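Local atomic coordinates of adenosyl-chloride synthase (Thermotoga maritima, PDB entry 2ZBV), a protein that probably splits S-adenosyl-L-methionine with a small nucleophile such as chloride or hydroxide, and binds adenosine between subunits. Residues M1-H13 against D56-D68. Sequence-based numbering, arbitrary orientation.
Sequences MIGFLTDWGLKSH and DFPPSTVFLVVVD. With ADN (adenosine), chain D.
The ribose end of the adenosine pocket lies where two neighbouring parallel strands, 2-6 and 62-66, finish side by side, and Asp7 and Trp8 meet Val66 and Val67 there. With CG between its backbone N and carbonyl carbon (chi1 62°), Asp7 turns its carboxylate toward Val67 and the sugar: OD1 accepts from O3' of adenosine at 2.8 Å and OD2 from O2', while the backbone N of Asp68 donates to O3' at 2.8 Å. Phe41 N binds OD2 as well, which probably helps hold the carboxylate in place. Trp8 brings its indole edge to the same spot: CZ2 lies 3.6 Å from CG1 of Val66, which sits in the ring plane, and Thr6 CG2 covers one indole face. Thr6 OG1, bound also by His36, accepts from Trp8 N in an ST turn. Replacing Trp8 by alanine would probably open a gap beside Val66 CG1 and adenosine O3' and strip Thr6 CG2 of the face it packs on. Behind the pocket, Gly3 N donates to Val62 O, and Leu5 N to Leu64 O nearly straight (174° at the hydrogen). Leu64 CD2 packs over a face of Phe4, 3.3 Å from CE1. Ligand-binding loops at the carboxyl ends of adjacent parallel strands are typical of Rossmann-like alpha/beta folds.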
HETATM    1  N   MSE A   1     -19.134  -0.854  -7.584  1.00 33.78           N
HETATM    2  CA  MSE A   1     -17.741  -1.053  -7.096  1.00 32.83           C
HETATM    3  C   MSE A   1     -17.710  -1.791  -5.756  1.00 29.03           C
HETATM    4  O   MSE A   1     -18.715  -1.863  -5.053  1.00 26.88           O
HETATM    5  CB  MSE A   1     -17.026   0.307  -6.971  1.00 39.02           C
HETATM    6  CG  MSE A   1     -17.761   1.367  -6.137  1.00 47.24           C
HETATM    7 SE   MSE A   1     -16.941   3.180  -6.146  1.00 58.99          SE
HETATM    8  CE  MSE A   1     -17.618   3.805  -7.857  1.00 53.27           C
ATOM      9  N   ILE A   2     -16.553  -2.353  -5.425  1.00 24.47           N
ATOM     10  CA  ILE A   2     -16.363  -3.065  -4.170  1.00 23.28           C
ATOM     11  C   ILE A   2     -15.376  -2.299  -3.276  1.00 21.61           C
ATOM     12  O   ILE A   2     -14.261  -2.011  -3.701  1.00 23.00           O
ATOM     13  CB  ILE A   2     -15.806  -4.495  -4.429  1.00 22.85           C
ATOM     14  CG1 ILE A   2     -16.907  -5.387  -5.005  1.00 22.38           C
ATOM     15  CG2 ILE A   2     -15.267  -5.101  -3.145  1.00 20.05           C
ATOM     16  CD1 ILE A   2     -16.399  -6.751  -5.467  1.00 25.21           C
ATOM     17  N   GLY A   3     -15.799  -1.960  -2.055  1.00 20.26           N
ATOM     18  CA  GLY A   3     -14.934  -1.259  -1.109  1.00 19.21           C
ATOM     19  C   GLY A   3     -14.311  -2.336  -0.235  1.00 17.18           C
ATOM     20  O   GLY A   3     -15.032  -3.072   0.430  1.00 18.56           O
ATOM     21  N   PHE A   4     -12.984  -2.403  -0.202  1.00 16.33           N
ATOM     22  CA  PHE A   4     -12.255  -3.461   0.511  1.00 15.17           C
ATOM     23  C   PHE A   4     -11.565  -2.974   1.795  1.00 18.10           C
ATOM     24  O   PHE A   4     -10.714  -2.081   1.751  1.00 17.77           O
ATOM     25  CB  PHE A   4     -11.236  -4.035  -0.489  1.00 14.63           C
ATOM     26  CG  PHE A   4     -10.755  -5.441  -0.194  1.00 14.13           C
ATOM     27  CD1 PHE A   4     -11.275  -6.194   0.858  1.00 14.16           C
ATOM     28  CD2 PHE A   4      -9.751  -6.003  -0.993  1.00 13.65           C
ATOM     29  CE1 PHE A   4     -10.799  -7.494   1.116  1.00 14.63           C
ATOM     30  CE2 PHE A   4      -9.263  -7.297  -0.748  1.00 15.48           C
ATOM     31  CZ  PHE A   4      -9.793  -8.042   0.314  1.00 15.39           C
ATOM     32  N   LEU A   5     -11.928  -3.573   2.932  1.00 17.64           N
ATOM     33  CA  LEU A   5     -11.366  -3.199   4.240  1.00 18.02           C
ATOM     34  C   LEU A   5     -10.971  -4.443   5.064  1.00 16.89           C
ATOM     35  O   LEU A   5     -11.795  -5.332   5.278  1.00 16.49           O
ATOM     36  CB  LEU A   5     -12.404  -2.366   5.004  1.00 16.98           C
ATOM     37  CG  LEU A   5     -12.182  -1.890   6.446  1.00 22.29           C
ATOM     38  CD1 LEU A   5     -10.899  -1.090   6.554  1.00 22.54           C
ATOM     39  CD2 LEU A   5     -13.367  -1.009   6.865  1.00 22.36           C
ATOM     40  N   THR A   6      -9.717  -4.504   5.521  1.00 15.71           N
ATOM     41  CA  THR A   6      -9.233  -5.640   6.321  1.00 13.97           C
ATOM     42  C   THR A   6      -8.094  -5.239   7.269  1.00 15.52           C
ATOM     43  O   THR A   6      -7.657  -4.088   7.290  1.00 14.18           O
ATOM     44  CB  THR A   6      -8.643  -6.781   5.443  1.00 13.28           C
ATOM     45  OG1 THR A   6      -7.320  -6.416   5.024  1.00 13.78           O
ATOM     46  CG2 THR A   6      -9.510  -7.050   4.196  1.00 11.69           C
ATOM     47  N   ASP A   7      -7.613  -6.220   8.032  1.00 14.75           N
ATOM     48  CA  ASP A   7      -6.494  -6.038   8.951  1.00 15.27           C
ATOM     49  C   ASP A   7      -5.372  -6.965   8.468  1.00 14.41           C
ATOM     50  O   ASP A   7      -4.486  -7.327   9.234  1.00 14.53           O
ATOM     51  CB  ASP A   7      -6.910  -6.410  10.388  1.00 14.66           C
ATOM     52  CG  ASP A   7      -7.327  -7.881  10.530  1.00 16.43           C
ATOM     53  OD1 ASP A   7      -7.691  -8.504   9.512  1.00 17.95           O
ATOM     54  OD2 ASP A   7      -7.309  -8.411  11.663  1.00 15.20           O
ATOM     55  N   TRP A   8      -5.410  -7.331   7.186  1.00 13.86           N
ATOM     56  CA  TRP A   8      -4.421  -8.254   6.629  1.00 15.10           C
ATOM     57  C   TRP A   8      -3.039  -7.672   6.348  1.00 14.96           C
ATOM     58  O   TRP A   8      -2.056  -8.405   6.343  1.00 15.10           O
ATOM     59  CB  TRP A   8      -4.941  -8.896   5.338  1.00 14.30           C
ATOM     60  CG  TRP A   8      -6.281  -9.576   5.452  1.00 16.50           C
ATOM     61  CD1 TRP A   8      -7.018  -9.777   6.587  1.00 13.58           C
ATOM     62  CD2 TRP A   8      -7.086 -10.041   4.365  1.00 16.12           C
ATOM     63  NE1 TRP A   8      -8.238 -10.324   6.269  1.00 16.06           N
ATOM     64  CE2 TRP A   8      -8.307 -10.497   4.912  1.00 16.14           C
ATOM     65  CE3 TRP A   8      -6.895 -10.110   2.978  1.00 15.50           C
ATOM     66  CZ2 TRP A   8      -9.340 -11.014   4.117  1.00 17.53           C
ATOM     67  CZ3 TRP A   8      -7.925 -10.625   2.183  1.00 16.32           C
ATOM     68  CH2 TRP A   8      -9.131 -11.069   2.759  1.00 17.67           C
ATOM     69  N   GLY A   9      -2.966  -6.370   6.115  1.00 14.48           N
ATOM     70  CA  GLY A   9      -1.688  -5.736   5.822  1.00 16.90           C
ATOM     71  C   GLY A   9      -1.358  -5.863   4.341  1.00 19.04           C
ATOM     72  O   GLY A   9      -1.808  -6.794   3.689  1.00 18.27           O
ATOM     73  N   LEU A  10      -0.576  -4.933   3.806  1.00 22.31           N
ATOM     74  CA  LEU A  10      -0.204  -4.972   2.392  1.00 23.84           C
ATOM     75  C   LEU A  10       1.106  -5.719   2.182  1.00 25.08           C
ATOM     76  O   LEU A  10       1.524  -5.965   1.047  1.00 25.81           O
ATOM     77  CB  LEU A  10      -0.087  -3.550   1.830  1.00 23.16           C
ATOM     78  CG  LEU A  10      -1.404  -2.804   1.578  1.00 25.20           C
ATOM     79  CD1 LEU A  10      -1.109  -1.394   1.083  1.00 25.13           C
ATOM     80  CD2 LEU A  10      -2.244  -3.560   0.557  1.00 23.40           C
ATOM     81  N   LYS A  11       1.749  -6.087   3.280  1.00 24.42           N
ATOM     82  CA  LYS A  11       3.009  -6.812   3.216  1.00 25.04           C
ATOM     83  C   LYS A  11       2.808  -8.276   2.811  1.00 25.14           C
ATOM     84  O   LYS A  11       3.609  -8.838   2.062  1.00 22.71           O
ATOM     85  CB  LYS A  11       3.730  -6.726   4.568  1.00 27.18           C
ATOM     86  CG  LYS A  11       5.007  -7.542   4.637  1.00 32.40           C
ATOM     87  CD  LYS A  11       5.820  -7.219   5.880  1.00 35.49           C
ATOM     88  CE  LYS A  11       7.024  -8.153   5.990  1.00 39.44           C
ATOM     89  NZ  LYS A  11       7.845  -8.163   4.741  1.00 40.61           N
ATOM     90  N   SER A  12       1.740  -8.895   3.301  1.00 24.23           N
ATOM     91  CA  SER A  12       1.465 -10.289   2.955  1.00 24.00           C
ATOM     92  C   SER A  12       0.771 -10.369   1.596  1.00 21.13           C
ATOM     93  O   SER A  12       0.336  -9.353   1.049  1.00 19.84           O
ATOM     94  CB  SER A  12       0.577 -10.942   4.021  1.00 26.99           C
ATOM     95  OG  SER A  12       1.249 -11.007   5.269  1.00 30.21           O
ATOM     96  N   HIS A  13       0.664 -11.582   1.065  1.00 18.89           N
ATOM     97  CA  HIS A  13       0.021 -11.815  -0.225  1.00 19.28           C
ATOM     98  C   HIS A  13      -1.485 -12.057  -0.088  1.00 19.23           C
ATOM     99  O   HIS A  13      -2.175 -12.297  -1.082  1.00 20.05           O
ATOM    100  CB  HIS A  13       0.658 -13.028  -0.915  1.00 20.48           C
ATOM    101  CG  HIS A  13       0.461 -14.316  -0.175  1.00 22.64           C
ATOM    102  ND1 HIS A  13       1.289 -14.721   0.849  1.00 23.69           N
ATOM    103  CD2 HIS A  13      -0.497 -15.267  -0.282  1.00 24.47           C
ATOM    104  CE1 HIS A  13       0.851 -15.867   1.343  1.00 25.57           C
ATOM    105  NE2 HIS A  13      -0.232 -16.219   0.674  1.00 25.53           N
ATOM    106  N   ASP A  56     -18.484   8.217   1.460  1.00 18.13           N
ATOM    107  CA  ASP A  56     -18.067   8.705   0.149  1.00 20.88           C
ATOM    108  C   ASP A  56     -18.268   7.718  -1.010  1.00 20.54           C
ATOM    109  O   ASP A  56     -17.937   8.022  -2.153  1.00 20.07           O
ATOM    110  CB  ASP A  56     -16.616   9.188   0.223  1.00 21.39           C
ATOM    111  CG  ASP A  56     -16.473  10.450   1.082  1.00 24.54           C
ATOM    112  OD1 ASP A  56     -17.181  11.429   0.787  1.00 22.18           O
ATOM    113  OD2 ASP A  56     -15.667  10.467   2.042  1.00 23.04           O
ATOM    114  N   PHE A  57     -18.800   6.538  -0.709  1.00 20.97           N
ATOM    115  CA  PHE A  57     -19.079   5.536  -1.742  1.00 22.19           C
ATOM    116  C   PHE A  57     -20.552   5.697  -2.117  1.00 22.13           C
ATOM    117  O   PHE A  57     -21.376   6.057  -1.281  1.00 22.00           O
ATOM    118  CB  PHE A  57     -18.817   4.119  -1.217  1.00 19.49           C
ATOM    119  CG  PHE A  57     -17.366   3.715  -1.253  1.00 20.18           C
ATOM    120  CD1 PHE A  57     -16.888   2.888  -2.263  1.00 19.35           C
ATOM    121  CD2 PHE A  57     -16.479   4.164  -0.277  1.00 19.84           C
ATOM    122  CE1 PHE A  57     -15.547   2.506  -2.307  1.00 20.51           C
ATOM    123  CE2 PHE A  57     -15.131   3.790  -0.308  1.00 22.41           C
ATOM    124  CZ  PHE A  57     -14.662   2.956  -1.327  1.00 18.10           C
ATOM    125  N   PRO A  58     -20.903   5.432  -3.383  1.00 24.73           N
ATOM    126  CA  PRO A  58     -22.292   5.569  -3.826  1.00 25.00           C
ATOM    127  C   PRO A  58     -23.215   4.437  -3.391  1.00 26.96           C
ATOM    128  O   PRO A  58     -22.763   3.400  -2.900  1.00 25.99           O
ATOM    129  CB  PRO A  58     -22.152   5.637  -5.343  1.00 25.69           C
ATOM    130  CG  PRO A  58     -21.041   4.653  -5.595  1.00 26.58           C
ATOM    131  CD  PRO A  58     -20.030   5.027  -4.502  1.00 24.59           C
ATOM    132  N   PRO A  59     -24.536   4.637  -3.540  1.00 28.81           N
ATOM    133  CA  PRO A  59     -25.470   3.576  -3.151  1.00 27.97           C
ATOM    134  C   PRO A  59     -25.184   2.385  -4.057  1.00 26.39           C
ATOM    135  O   PRO A  59     -24.665   2.565  -5.156  1.00 23.97           O
ATOM    136  CB  PRO A  59     -26.840   4.202  -3.418  1.00 29.34           C
ATOM    137  CG  PRO A  59     -26.562   5.173  -4.524  1.00 31.86           C
ATOM    138  CD  PRO A  59     -25.258   5.802  -4.080  1.00 28.20           C
ATOM    139  N   SER A  60     -25.504   1.182  -3.584  1.00 27.19           N
ATOM    140  CA  SER A  60     -25.281  -0.063  -4.326  1.00 27.42           C
ATOM    141  C   SER A  60     -23.857  -0.593  -4.224  1.00 26.00           C
ATOM    142  O   SER A  60     -23.535  -1.631  -4.795  1.00 24.52           O
ATOM    143  CB  SER A  60     -25.653   0.097  -5.803  1.00 28.88           C
ATOM    144  OG  SER A  60     -27.058   0.211  -5.954  1.00 36.21           O
ATOM    145  N   THR A  61     -23.002   0.128  -3.505  1.00 24.16           N
ATOM    146  CA  THR A  61     -21.626  -0.302  -3.321  1.00 21.82           C
ATOM    147  C   THR A  61     -21.666  -1.528  -2.421  1.00 20.59           C
ATOM    148  O   THR A  61     -22.471  -1.592  -1.497  1.00 19.45           O
ATOM    149  CB  THR A  61     -20.775   0.773  -2.600  1.00 22.40           C
ATOM    150  OG1 THR A  61     -20.725   1.970  -3.390  1.00 24.61           O
ATOM    151  CG2 THR A  61     -19.360   0.260  -2.367  1.00 22.26           C
ATOM    152  N   VAL A  62     -20.809  -2.501  -2.714  1.00 21.59           N
ATOM    153  CA  VAL A  62     -20.703  -3.710  -1.906  1.00 20.53           C
ATOM    154  C   VAL A  62     -19.383  -3.604  -1.138  1.00 20.41           C
ATOM    155  O   VAL A  62     -18.328  -3.444  -1.737  1.00 20.47           O
ATOM    156  CB  VAL A  62     -20.659  -4.987  -2.779  1.00 21.41           C
ATOM    157  CG1 VAL A  62     -20.378  -6.197  -1.899  1.00 18.19           C
ATOM    158  CG2 VAL A  62     -21.994  -5.176  -3.514  1.00 20.29           C
ATOM    159  N   PHE A  63     -19.452  -3.685   0.185  1.00 18.77           N
ATOM    160  CA  PHE A  63     -18.260  -3.592   1.017  1.00 19.56           C
ATOM    161  C   PHE A  63     -17.798  -4.959   1.513  1.00 18.73           C
ATOM    162  O   PHE A  63     -18.576  -5.723   2.083  1.00 20.70           O
ATOM    163  CB  PHE A  63     -18.530  -2.680   2.216  1.00 17.61           C
ATOM    164  CG  PHE A  63     -18.740  -1.233   1.847  1.00 19.44           C
ATOM    165  CD1 PHE A  63     -17.659  -0.360   1.749  1.00 18.65           C
ATOM    166  CD2 PHE A  63     -20.022  -0.744   1.595  1.00 19.92           C
ATOM    167  CE1 PHE A  63     -17.847   0.989   1.407  1.00 17.17           C
ATOM    168  CE2 PHE A  63     -20.225   0.606   1.252  1.00 20.17           C
ATOM    169  CZ  PHE A  63     -19.126   1.470   1.159  1.00 19.97           C
ATOM    170  N   LEU A  64     -16.529  -5.264   1.280  1.00 18.59           N
ATOM    171  CA  LEU A  64     -15.941  -6.526   1.725  1.00 16.79           C
ATOM    172  C   LEU A  64     -15.141  -6.164   2.968  1.00 16.54           C
ATOM    173  O   LEU A  64     -14.074  -5.570   2.866  1.00 14.50           O
ATOM    174  CB  LEU A  64     -15.032  -7.079   0.635  1.00 16.96           C
ATOM    175  CG  LEU A  64     -14.210  -8.337   0.933  1.00 14.58           C
ATOM    176  CD1 LEU A  64     -15.093  -9.473   1.434  1.00 12.34           C
ATOM    177  CD2 LEU A  64     -13.501  -8.728  -0.356  1.00 14.71           C
ATOM    178  N   VAL A  65     -15.676  -6.501   4.139  1.00 15.03           N
ATOM    179  CA  VAL A  65     -15.039  -6.141   5.397  1.00 16.77           C
ATOM    180  C   VAL A  65     -14.602  -7.374   6.171  1.00 18.25           C
ATOM    181  O   VAL A  65     -15.430  -8.100   6.715  1.00 19.22           O
ATOM    182  CB  VAL A  65     -16.011  -5.316   6.267  1.00 19.04           C
ATOM    183  CG1 VAL A  65     -15.278  -4.737   7.480  1.00 17.62           C
ATOM    184  CG2 VAL A  65     -16.642  -4.216   5.421  1.00 15.63           C
ATOM    185  N   VAL A  66     -13.294  -7.592   6.234  1.00 15.92           N
ATOM    186  CA  VAL A  66     -12.778  -8.760   6.915  1.00 15.90           C
ATOM    187  C   VAL A  66     -11.707  -8.520   7.978  1.00 16.35           C
ATOM    188  O   VAL A  66     -10.508  -8.478   7.686  1.00 16.93           O
ATOM    189  CB  VAL A  66     -12.234  -9.800   5.895  1.00 16.93           C
ATOM    190  CG1 VAL A  66     -11.895 -11.105   6.608  1.00 18.07           C
ATOM    191  CG2 VAL A  66     -13.272 -10.063   4.805  1.00 16.18           C
ATOM    192  N   VAL A  67     -12.175  -8.349   9.209  1.00 16.88           N
ATOM    193  CA  VAL A  67     -11.340  -8.209  10.410  1.00 17.85           C
ATOM    194  C   VAL A  67     -12.084  -9.311  11.149  1.00 19.63           C
ATOM    195  O   VAL A  67     -13.130  -9.086  11.766  1.00 20.41           O
ATOM    196  CB  VAL A  67     -11.525  -6.852  11.092  1.00 17.25           C
ATOM    197  CG1 VAL A  67     -10.638  -6.773  12.335  1.00 18.85           C
ATOM    198  CG2 VAL A  67     -11.163  -5.738  10.117  1.00 19.88           C
ATOM    199  N   ASP A  68     -11.532 -10.513  11.065  1.00 19.67           N
ATOM    200  CA  ASP A  68     -12.214 -11.694  11.565  1.00 19.44           C
ATOM    201  C   ASP A  68     -11.402 -12.633  12.465  1.00 19.59           C
ATOM    202  O   ASP A  68     -11.026 -13.724  12.054  1.00 19.94           O
ATOM    203  CB  ASP A  68     -12.713 -12.404  10.295  1.00 18.73           C
ATOM    204  CG  ASP A  68     -13.634 -13.556  10.562  1.00 18.80           C
ATOM    205  OD1 ASP A  68     -14.235 -13.627  11.655  1.00 19.67           O
ATOM    206  OD2 ASP A  68     -13.768 -14.379   9.630  1.00 18.18           O
TER
HETATM  207  O5' ADN D 501      -9.114 -15.029   7.840  1.00 22.12           O
HETATM  208  C5' ADN D 501      -8.576 -13.710   7.978  1.00 20.69           C
HETATM  209  C4' ADN D 501      -8.655 -13.279   9.441  1.00 19.81           C
HETATM  210  O4' ADN D 501      -7.863 -14.141  10.313  1.00 17.73           O
HETATM  211  C3' ADN D 501      -8.122 -11.847   9.678  1.00 16.55           C
HETATM  212  O3' ADN D 501      -9.171 -10.888   9.553  1.00 19.93           O
HETATM  213  C2' ADN D 501      -7.520 -11.930  11.098  1.00 19.19           C
HETATM  214  O2' ADN D 501      -8.180 -11.045  12.004  1.00 17.99           O
HETATM  215  C1' ADN D 501      -7.672 -13.388  11.528  1.00 17.27           C
HETATM  216  N9  ADN D 501      -6.456 -13.835  12.231  1.00 20.47           N
HETATM  217  C8  ADN D 501      -5.208 -14.007  11.669  1.00 19.77           C
HETATM  218  N7  ADN D 501      -4.359 -14.403  12.567  1.00 18.41           N
HETATM  219  C5  ADN D 501      -4.989 -14.513  13.757  1.00 19.57           C
HETATM  220  C6  ADN D 501      -4.591 -14.888  15.071  1.00 19.16           C
HETATM  221  N6  ADN D 501      -3.277 -15.255  15.335  1.00 16.63           N
HETATM  222  N1  ADN D 501      -5.521 -14.880  16.052  1.00 20.32           N
HETATM  223  C2  ADN D 501      -6.802 -14.529  15.817  1.00 20.88           C
HETATM  224  N3  ADN D 501      -7.215 -14.170  14.597  1.00 18.01           N
HETATM  225  C4  ADN D 501      -6.353 -14.148  13.556  1.00 18.01           C